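Local coordinates for protein CalS10 (Micromonospora echinospora, PDB 6UK5) that binds S-adenosylmethionine and, as an amino pentose methyltransferase of calicheamicin biosynthesis, probably transfers its methyl group to an amino sugar, at residues 39-44 with 239-243; 48-52 with 146-152; 177-183 with 195-201. All coordinates share one frame; numbering follows the deposited sequence.

Interaction 1 (39-44 with 239-243)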
loop_
_atom_site.group_PDB
_atom_site.type_symbol
_atom_site.label_atom_id
_atom_site.label_comp_id
_atom_site.label_asym_id
_atom_site.label_seq_id
_atom_site.Cartn_x
_atom_site.Cartn_y
_atom_site.Cartn_z
ATOM N N ASP A 39 -10.456 2.413 23.865
ATOM C CA ASP A 39 -9.862 3.160 24.968
ATOM C C ASP A 39 -10.410 4.580 25.025
ATOM O O ASP A 39 -10.632 5.126 26.113
ATOM C CB ASP A 39 -8.339 3.179 24.833
ATOM C CG ASP A 39 -7.718 1.807 25.041
ATOM O OD1 ASP A 39 -8.374 0.941 25.661
ATOM O OD2 ASP A 39 -6.571 1.598 24.586
ATOM N N GLU A 40 -10.637 5.196 23.863
ATOM C CA GLU A 40 -11.209 6.538 23.836
ATOM C C GLU A 40 -12.617 6.540 24.421
ATOM O O GLU A 40 -12.927 7.332 25.319
ATOM C CB GLU A 40 -11.210 7.073 22.405
ATOM C CG GLU A 40 -9.810 7.355 21.869
ATOM C CD GLU A 40 -9.804 7.703 20.393
ATOM O OE1 GLU A 40 -10.876 8.069 19.868
ATOM O OE2 GLU A 40 -8.730 7.606 19.758
ATOM N N ALA A 41 -13.483 5.654 23.927
ATOM C CA ALA A 41 -14.846 5.591 24.447
ATOM C C ALA A 41 -14.846 5.298 25.942
ATOM O O ALA A 41 -15.630 5.883 26.699
ATOM C CB ALA A 41 -15.647 4.531 23.692
ATOM N N ALA A 42 -13.973 4.390 26.385
ATOM C CA ALA A 42 -13.895 4.062 27.805
ATOM C C ALA A 42 -13.514 5.284 28.631
ATOM O O ALA A 42 -14.146 5.581 29.652
ATOM C CB ALA A 42 -12.889 2.931 28.021
ATOM N N ASP A 43 -12.469 6.001 28.210
ATOM C CA ASP A 43 -12.071 7.213 28.919
ATOM C C ASP A 43 -13.199 8.238 28.918
ATOM O O ASP A 43 -13.498 8.848 29.952
ATOM C CB ASP A 43 -10.814 7.802 28.282
ATOM C CG ASP A 43 -10.394 9.108 28.923
ATOM O OD1 ASP A 43 -10.803 9.371 30.073
ATOM O OD2 ASP A 43 -9.662 9.879 28.270
ATOM N N VAL A 44 -13.837 8.438 27.763
ATOM C CA VAL A 44 -14.958 9.368 27.686
ATOM C C VAL A 44 -16.056 8.944 28.653
ATOM O O VAL A 44 -16.653 9.777 29.346
ATOM C CB VAL A 44 -15.481 9.456 26.239
ATOM C CG1 VAL A 44 -16.794 10.229 26.185
ATOM C CG2 VAL A 44 -14.441 10.092 25.332
ATOM N N GLY A 239 -4.418 17.598 25.951
ATOM C CA GLY A 239 -3.794 16.364 25.522
ATOM C C GLY A 239 -4.773 15.263 25.190
ATOM O O GLY A 239 -5.169 15.088 24.032
ATOM N N TRP A 240 -5.153 14.505 26.217
ATOM C CA TRP A 240 -6.052 13.370 26.056
ATOM C C TRP A 240 -5.310 12.289 25.280
ATOM O O TRP A 240 -4.111 12.426 25.020
ATOM C CB TRP A 240 -7.340 13.808 25.360
ATOM C CG TRP A 240 -8.485 12.878 25.579
ATOM C CD1 TRP A 240 -8.989 12.471 26.780
ATOM C CD2 TRP A 240 -9.285 12.247 24.574
ATOM N NE1 TRP A 240 -10.048 11.619 26.585
ATOM C CE2 TRP A 240 -10.251 11.465 25.239
ATOM C CE3 TRP A 240 -9.278 12.265 23.176
ATOM C CZ2 TRP A 240 -11.199 10.709 24.554
ATOM C CZ3 TRP A 240 -10.220 11.512 22.497
ATOM C CH2 TRP A 240 -11.167 10.745 23.186
ATOM N N LEU A 241 -5.997 11.209 24.910
ATOM C CA LEU A 241 -5.309 10.073 24.312
ATOM C C LEU A 241 -4.972 10.295 22.844
ATOM O O LEU A 241 -4.154 9.552 22.292
ATOM C CB LEU A 241 -6.159 8.809 24.440
ATOM C CG LEU A 241 -6.985 8.655 25.720
ATOM C CD1 LEU A 241 -7.738 7.327 25.676
ATOM C CD2 LEU A 241 -6.156 8.792 26.984
ATOM N N THR A 242 -5.576 11.295 22.208
ATOM C CA THR A 242 -5.343 11.564 20.798
ATOM C C THR A 242 -4.259 12.607 20.571
ATOM O O THR A 242 -3.581 12.568 19.538
ATOM C CB THR A 242 -6.643 12.039 20.137
ATOM O OG1 THR A 242 -7.076 13.263 20.746
ATOM C CG2 THR A 242 -7.745 10.996 20.302
ATOM N N GLY A 243 -4.086 13.536 21.512
ATOM C CA GLY A 243 -3.221 14.683 21.352
ATOM C C GLY A 243 -3.968 15.990 21.194
ATOM O O GLY A 243 -3.400 17.055 21.470
#

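Interaction 2 (48-52 with 146-152)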
loop_
_atom_site.group_PDB
_atom_site.type_symbol
_atom_site.label_atom_id
_atom_site.label_comp_id
_atom_site.label_asym_id
_atom_site.label_seq_id
_atom_site.Cartn_x
_atom_site.Cartn_y
_atom_site.Cartn_z
ATOM N N ILE A 48 -17.782 11.152 31.769
ATOM C CA ILE A 48 -19.218 11.393 31.854
ATOM C C ILE A 48 -19.726 10.996 33.233
ATOM O O ILE A 48 -20.544 11.698 33.839
ATOM C CB ILE A 48 -19.958 10.641 30.734
ATOM C CG1 ILE A 48 -19.574 11.220 29.371
ATOM C CG2 ILE A 48 -21.462 10.739 30.941
ATOM C CD1 ILE A 48 -19.891 10.311 28.205
ATOM N N ARG A 49 -19.247 9.862 33.750
ATOM C CA ARG A 49 -19.654 9.427 35.080
ATOM C C ARG A 49 -19.147 10.382 36.152
ATOM O O ARG A 49 -19.822 10.593 37.166
ATOM C CB ARG A 49 -19.128 8.016 35.343
ATOM C CG ARG A 49 -19.710 6.959 34.423
ATOM C CD ARG A 49 -21.191 6.795 34.665
ATOM N NE ARG A 49 -21.757 5.682 33.914
ATOM C CZ ARG A 49 -23.025 5.299 34.001
ATOM N NH1 ARG A 49 -23.862 5.941 34.806
ATOM N NH2 ARG A 49 -23.458 4.276 33.282
ATOM N N ALA A 50 -17.963 10.963 35.948
ATOM C CA ALA A 50 -17.465 11.972 36.873
ATOM C C ALA A 50 -18.437 13.139 36.989
ATOM O O ALA A 50 -18.841 13.520 38.093
ATOM C CB ALA A 50 -16.092 12.464 36.418
ATOM N N ALA A 51 -18.829 13.719 35.851
ATOM C CA ALA A 51 -19.717 14.874 35.853
ATOM C C ALA A 51 -21.179 14.508 36.074
ATOM O O ALA A 51 -21.948 15.355 36.543
ATOM C CB ALA A 51 -19.580 15.639 34.535
ATOM N N ARG A 52 -21.582 13.284 35.746
ATOM C CA ARG A 52 -22.983 12.865 35.830
ATOM C C ARG A 52 -23.000 11.408 36.264
ATOM O O ARG A 52 -23.141 10.493 35.443
ATOM C CB ARG A 52 -23.703 13.073 34.494
ATOM C CG ARG A 52 -25.209 13.314 34.614
ATOM C CD ARG A 52 -25.775 13.831 33.298
ATOM N NE ARG A 52 -27.228 13.990 33.311
ATOM C CZ ARG A 52 -27.872 14.966 33.944
ATOM N NH1 ARG A 52 -27.201 15.875 34.638
ATOM N NH2 ARG A 52 -29.195 15.032 33.887
ATOM N N ALA A 146 -30.297 16.991 28.813
ATOM C CA ALA A 146 -31.042 17.315 30.014
ATOM C C ALA A 146 -30.220 18.268 30.878
ATOM O O ALA A 146 -29.012 18.417 30.674
ATOM C CB ALA A 146 -31.376 16.047 30.792
ATOM N N PRO A 147 -30.849 18.932 31.848
ATOM C CA PRO A 147 -30.083 19.820 32.734
ATOM C C PRO A 147 -28.978 19.047 33.440
ATOM O O PRO A 147 -29.181 17.926 33.911
ATOM C CB PRO A 147 -31.134 20.346 33.717
ATOM C CG PRO A 147 -32.447 20.125 33.046
ATOM C CD PRO A 147 -32.284 18.912 32.185
ATOM N N GLY A 148 -27.797 19.657 33.501
ATOM C CA GLY A 148 -26.617 18.966 33.968
ATOM C C GLY A 148 -26.022 18.000 32.967
ATOM O O GLY A 148 -24.979 17.399 33.256
ATOM N N GLY A 149 -26.657 17.822 31.810
ATOM C CA GLY A 149 -26.126 16.924 30.806
ATOM C C GLY A 149 -24.721 17.301 30.385
ATOM O O GLY A 149 -24.282 18.444 30.516
ATOM N N VAL A 150 -24.000 16.307 29.874
ATOM C CA VAL A 150 -22.590 16.442 29.532
ATOM C C VAL A 150 -22.443 16.449 28.017
ATOM O O VAL A 150 -22.914 15.533 27.335
ATOM C CB VAL A 150 -21.753 15.306 30.147
ATOM C CG1 VAL A 150 -20.272 15.521 29.862
ATOM C CG2 VAL A 150 -22.007 15.205 31.644
ATOM N N LEU A 151 -21.788 17.479 27.496
ATOM C CA LEU A 151 -21.362 17.527 26.105
ATOM C C LEU A 151 -19.848 17.389 26.069
ATOM O O LEU A 151 -19.142 18.094 26.798
ATOM C CB LEU A 151 -21.815 18.827 25.440
ATOM C CG LEU A 151 -21.945 18.809 23.917
ATOM C CD1 LEU A 151 -23.041 19.763 23.486
ATOM C CD2 LEU A 151 -20.632 19.199 23.262
ATOM N N VAL A 152 -19.351 16.474 25.244
ATOM C CA VAL A 152 -17.918 16.238 25.111
ATOM C C VAL A 152 -17.568 16.288 23.633
ATOM O O VAL A 152 -18.246 15.667 22.806
ATOM C CB VAL A 152 -17.484 14.901 25.745
ATOM C CG1 VAL A 152 -18.186 14.701 27.081
ATOM C CG2 VAL A 152 -17.742 13.735 24.811
#

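Interaction 3 (177-183 with 195-201)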
loop_
_atom_site.group_PDB
_atom_site.type_symbol
_atom_site.label_atom_id
_atom_site.label_comp_id
_atom_site.label_asym_id
_atom_site.label_seq_id
_atom_site.Cartn_x
_atom_site.Cartn_y
_atom_site.Cartn_z
ATOM N N ARG A 177 -7.781 -9.578 1.299
ATOM C CA ARG A 177 -7.689 -8.264 0.673
ATOM C C ARG A 177 -6.453 -7.549 1.203
ATOM O O ARG A 177 -6.038 -7.764 2.345
ATOM C CB ARG A 177 -8.945 -7.420 0.893
ATOM C CG ARG A 177 -9.211 -7.030 2.321
ATOM C CD ARG A 177 -10.231 -5.917 2.362
ATOM N NE ARG A 177 -10.303 -5.288 3.671
ATOM C CZ ARG A 177 -11.070 -4.239 3.946
ATOM N NH1 ARG A 177 -11.830 -3.705 3.000
ATOM N NH2 ARG A 177 -11.074 -3.727 5.166
ATOM N N THR A 178 -5.879 -6.691 0.365
ATOM C CA THR A 178 -4.846 -5.746 0.768
ATOM C C THR A 178 -5.321 -4.333 0.467
ATOM O O THR A 178 -5.918 -4.079 -0.584
ATOM C CB THR A 178 -3.534 -6.013 0.042
ATOM O OG1 THR A 178 -3.392 -5.089 -1.042
ATOM C CG2 THR A 178 -3.552 -7.404 -0.505
ATOM N N VAL A 179 -5.052 -3.418 1.392
ATOM C CA VAL A 179 -5.535 -2.048 1.307
ATOM C C VAL A 179 -4.336 -1.116 1.397
ATOM O O VAL A 179 -3.613 -1.119 2.402
ATOM C CB VAL A 179 -6.556 -1.752 2.417
ATOM C CG1 VAL A 179 -7.076 -0.331 2.307
ATOM C CG2 VAL A 179 -7.687 -2.773 2.363
ATOM N N ALA A 180 -4.125 -0.330 0.346
ATOM C CA ALA A 180 -3.098 0.699 0.306
ATOM C C ALA A 180 -3.750 2.074 0.307
ATOM O O ALA A 180 -4.834 2.265 -0.255
ATOM C CB ALA A 180 -2.208 0.552 -0.930
ATOM N N ARG A 181 -3.087 3.031 0.948
ATOM C CA ARG A 181 -3.593 4.393 0.996
ATOM C C ARG A 181 -2.431 5.369 0.943
ATOM O O ARG A 181 -1.444 5.202 1.665
ATOM C CB ARG A 181 -4.412 4.664 2.260
ATOM C CG ARG A 181 -5.242 5.935 2.150
ATOM C CD ARG A 181 -5.641 6.470 3.504
ATOM N NE ARG A 181 -4.485 6.992 4.224
ATOM C CZ ARG A 181 -4.518 7.444 5.472
ATOM N NH1 ARG A 181 -5.654 7.422 6.158
ATOM N NH2 ARG A 181 -3.410 7.906 6.038
ATOM N N VAL A 182 -2.555 6.379 0.088
ATOM C CA VAL A 182 -1.647 7.517 0.066
ATOM C C VAL A 182 -2.496 8.754 0.307
ATOM O O VAL A 182 -3.508 8.957 -0.372
ATOM C CB VAL A 182 -0.893 7.632 -1.271
ATOM C CG1 VAL A 182 -0.005 8.874 -1.276
ATOM C CG2 VAL A 182 -0.090 6.376 -1.546
ATOM N N SER A 183 -2.093 9.573 1.272
ATOM C CA SER A 183 -2.847 10.764 1.622
ATOM C C SER A 183 -1.960 11.992 1.492
ATOM O O SER A 183 -0.731 11.910 1.532
ATOM C CB SER A 183 -3.407 10.678 3.047
ATOM O OG SER A 183 -2.369 10.694 4.009
ATOM N N GLU A 195 -6.704 15.061 0.825
ATOM C CA GLU A 195 -6.815 14.239 -0.372
ATOM C C GLU A 195 -6.362 12.824 -0.034
ATOM O O GLU A 195 -5.204 12.619 0.345
ATOM C CB GLU A 195 -5.975 14.802 -1.518
ATOM C CG GLU A 195 -6.260 14.139 -2.863
ATOM C CD GLU A 195 -5.226 14.474 -3.917
ATOM O OE1 GLU A 195 -4.491 15.466 -3.734
ATOM O OE2 GLU A 195 -5.152 13.747 -4.930
ATOM N N GLU A 196 -7.267 11.856 -0.165
ATOM C CA GLU A 196 -6.954 10.455 0.076
ATOM C C GLU A 196 -7.142 9.664 -1.211
ATOM O O GLU A 196 -8.093 9.902 -1.962
ATOM C CB GLU A 196 -7.832 9.845 1.168
ATOM C CG GLU A 196 -7.310 10.049 2.571
ATOM C CD GLU A 196 -8.295 9.586 3.624
ATOM O OE1 GLU A 196 -9.508 9.555 3.332
ATOM O OE2 GLU A 196 -7.858 9.247 4.743
ATOM N N ARG A 197 -6.241 8.718 -1.460
ATOM C CA ARG A 197 -6.338 7.846 -2.625
ATOM C C ARG A 197 -6.020 6.423 -2.198
ATOM O O ARG A 197 -4.928 6.147 -1.694
ATOM C CB ARG A 197 -5.412 8.319 -3.742
ATOM C CG ARG A 197 -5.956 9.565 -4.410
ATOM C CD ARG A 197 -5.034 10.107 -5.469
ATOM N NE ARG A 197 -5.508 9.721 -6.794
ATOM C CZ ARG A 197 -5.126 10.294 -7.929
ATOM N NH1 ARG A 197 -4.267 11.304 -7.910
ATOM N NH2 ARG A 197 -5.617 9.862 -9.084
ATOM N N TRP A 198 -6.983 5.530 -2.412
ATOM C CA TRP A 198 -6.936 4.163 -1.920
ATOM C C TRP A 198 -6.739 3.174 -3.060
ATOM O O TRP A 198 -7.149 3.416 -4.199
ATOM C CB TRP A 198 -8.237 3.822 -1.190
ATOM C CG TRP A 198 -8.527 4.691 -0.008
ATOM C CD1 TRP A 198 -8.988 5.975 -0.032
ATOM C CD2 TRP A 198 -8.399 4.338 1.374
ATOM N NE1 TRP A 198 -9.149 6.446 1.247
ATOM C CE2 TRP A 198 -8.793 5.461 2.129
ATOM C CE3 TRP A 198 -7.986 3.185 2.046
ATOM C CZ2 TRP A 198 -8.786 5.463 3.523
ATOM C CZ3 TRP A 198 -7.977 3.190 3.429
ATOM C CH2 TRP A 198 -8.376 4.321 4.152
ATOM N N LEU A 199 -6.098 2.052 -2.737
ATOM C CA LEU A 199 -6.053 0.883 -3.607
ATOM C C LEU A 199 -6.477 -0.334 -2.801
ATOM O O LEU A 199 -5.868 -0.635 -1.768
ATOM C CB LEU A 199 -4.654 0.663 -4.186
ATOM C CG LEU A 199 -4.178 1.579 -5.311
ATOM C CD1 LEU A 199 -2.721 1.275 -5.624
ATOM C CD2 LEU A 199 -5.030 1.412 -6.558
ATOM N N VAL A 200 -7.518 -1.024 -3.256
ATOM C CA VAL A 200 -7.971 -2.264 -2.638
ATOM C C VAL A 200 -7.861 -3.383 -3.664
ATOM O O VAL A 200 -8.516 -3.341 -4.712
ATOM C CB VAL A 200 -9.400 -2.161 -2.089
ATOM C CG1 VAL A 200 -9.815 -3.488 -1.469
ATOM C CG2 VAL A 200 -9.480 -1.061 -1.048
ATOM N N GLY A 201 -7.029 -4.375 -3.361
ATOM C CA GLY A 201 -6.905 -5.576 -4.168
ATOM C C GLY A 201 -7.414 -6.766 -3.371
ATOM O O GLY A 201 -7.057 -6.941 -2.205
#

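Interaction 1 (39-44 with 239-243)
Asp39 meets Leu241 through its backbone rather than its carboxylate: the carbonyl O of Asp39 lies 3.7 Å from CD1 of Leu241, whose methyl thus rests on the helix backbone on the solvent-exposed side. The methylene carbons of Glu40 cross the Trp240 side chain at about a right angle, with CB 3.8 Å from CH2 of the indole. With CG beside the backbone N (chi1 -68°) and the chain extended beyond it, the carboxylate is carried past the ring to Thr242, where OE2 of Glu40 stands 3.6 Å from the methyl CG2. A salt bridge to Lys35 and a hydrogen bond to His68 meet its charge, so a long acid suits this largely buried place. The CB of Asp43 points toward the loop. Its carboxylate, turned 32° from the indole plane, brings OD2 to 2.5 Å from NE1 of Trp240, while OD1 takes part in a salt bridge with Arg47; a short acid can face both. Beta-branched Val44 completes the surface, presenting its CG2 methyl to the benzo part of the indole, 3.4 Å from CZ2 of Trp240. The loop 239-243, between strands 232-237 and 246-251, sets its broad tryptophan against helix 37-51, close to Trp37, which binds S-adenosylmethionine; helix 67-73 packs against the same helix through Ala41 and Val44, and Glu154, just beyond strand 149-153, touches Trp240.

Interaction 2 (48-52 with 146-152)
Arg52 reaches from the end of helix 37-51 to the turn that leads into strand 149-153, and supplies the polar part of this contact. Its CG is anti to the backbone N (chi1 -152°) and the chain stays extended as far as NE, long enough to lay the guanidinium beside the backbone of 147-149. NH2 of Arg52 makes a weak hydrogen bond of 2.9 Å to the carbonyl O of Pro147, bent to 120° at the hydrogen. The amide N of Gly149 lies over one face of the guanidinium, toward its rim. The stronger partner is Asp116, in salt bridge with NE. Ala146 to Gly149 forms a type II beta turn, closed by a 2.7 Å bond from Gly149 N to Ala146 O; Gly148 has the positive phi of 76° that glycine adopts readily and, lacking a side chain, leaves room for the arginine.

Apolar contacts fill the rest. The CG2 branch of Val150 touches two beta carbons of the helix end, 3.8 Å from CB of Ala51 and 3.9 Å from CB of Arg52. CG1 of Ile48 faces CG1 of both Val150 and Val152, each at 4.4 Å, so beta-branched residues of helix and strand meet in loose apolar contact. The chemistry implies division of labour: hydrophobic burial probably seats the helix on the strand, whereas the arginine, gripped mainly by Asp116, ties the helix end only lightly to the turn.

Interaction 3 (177-183 with 195-201)
Thr178 and Gly201, Ala180 and Leu199, and Val182 and Arg197 are the hydrogen-bonded pairs of an antiparallel beta hairpin, each joined by two backbone bonds. The straightest runs from Ala180 N to Leu199 O, 2.8 Å long and 174° at the hydrogen. The next polar tie across the hairpin is a salt bridge, NH1 of Arg181 lying 3.2 Å from OE2 of Glu196. That oxygen stands well out of the guanidinium plane, so charge holds the pair and no N-H is aimed at it; the main partner of Arg181 is Asp170 on strand 165-174, in salt bridge with NH2.

Arg181 and Trp198, a non-hydrogen-bonded pair, point the same way on the face that helix 20-32 covers. Arginine suits this place because its aliphatic part can lie over the indole while its charged end carries on to the acids. Val179 meets the same indole at its edge, CG1 being 3.6 Å from CE3 of Trp198. On the other face the small or apolar Thr178, Ala180 and Val182 pack against the second subunit. Over the tryptophan, CD of Arg181 makes a CH-pi contact, 3.6 Å from the centroid of the Trp198 six-membered ring and 22° off its normal.

Interactions 1 and 2 share helix 37-51 and touch, CG1 of Val44 lying 3.9 Å from CG2 of Val152; their centres are about 17 Å apart. Together they join that helix to the Rossmann-like sheet, interaction 2 through strand 149-153 and interaction 1 through the loop joining strands 232-237 and 246-251. Interaction 3 belongs to the other sheet, its centre about 27 Å from that of interaction 1 and about 39 Å from that of interaction 2. Along the chain, interaction 1 encloses both others, and interaction 2 closes before interaction 3 opens. The first two thus lie in the S-adenosylmethionine-binding part, while the hairpin, across the chain's centre from interaction 2, belongs to the sheet that meets the second subunit.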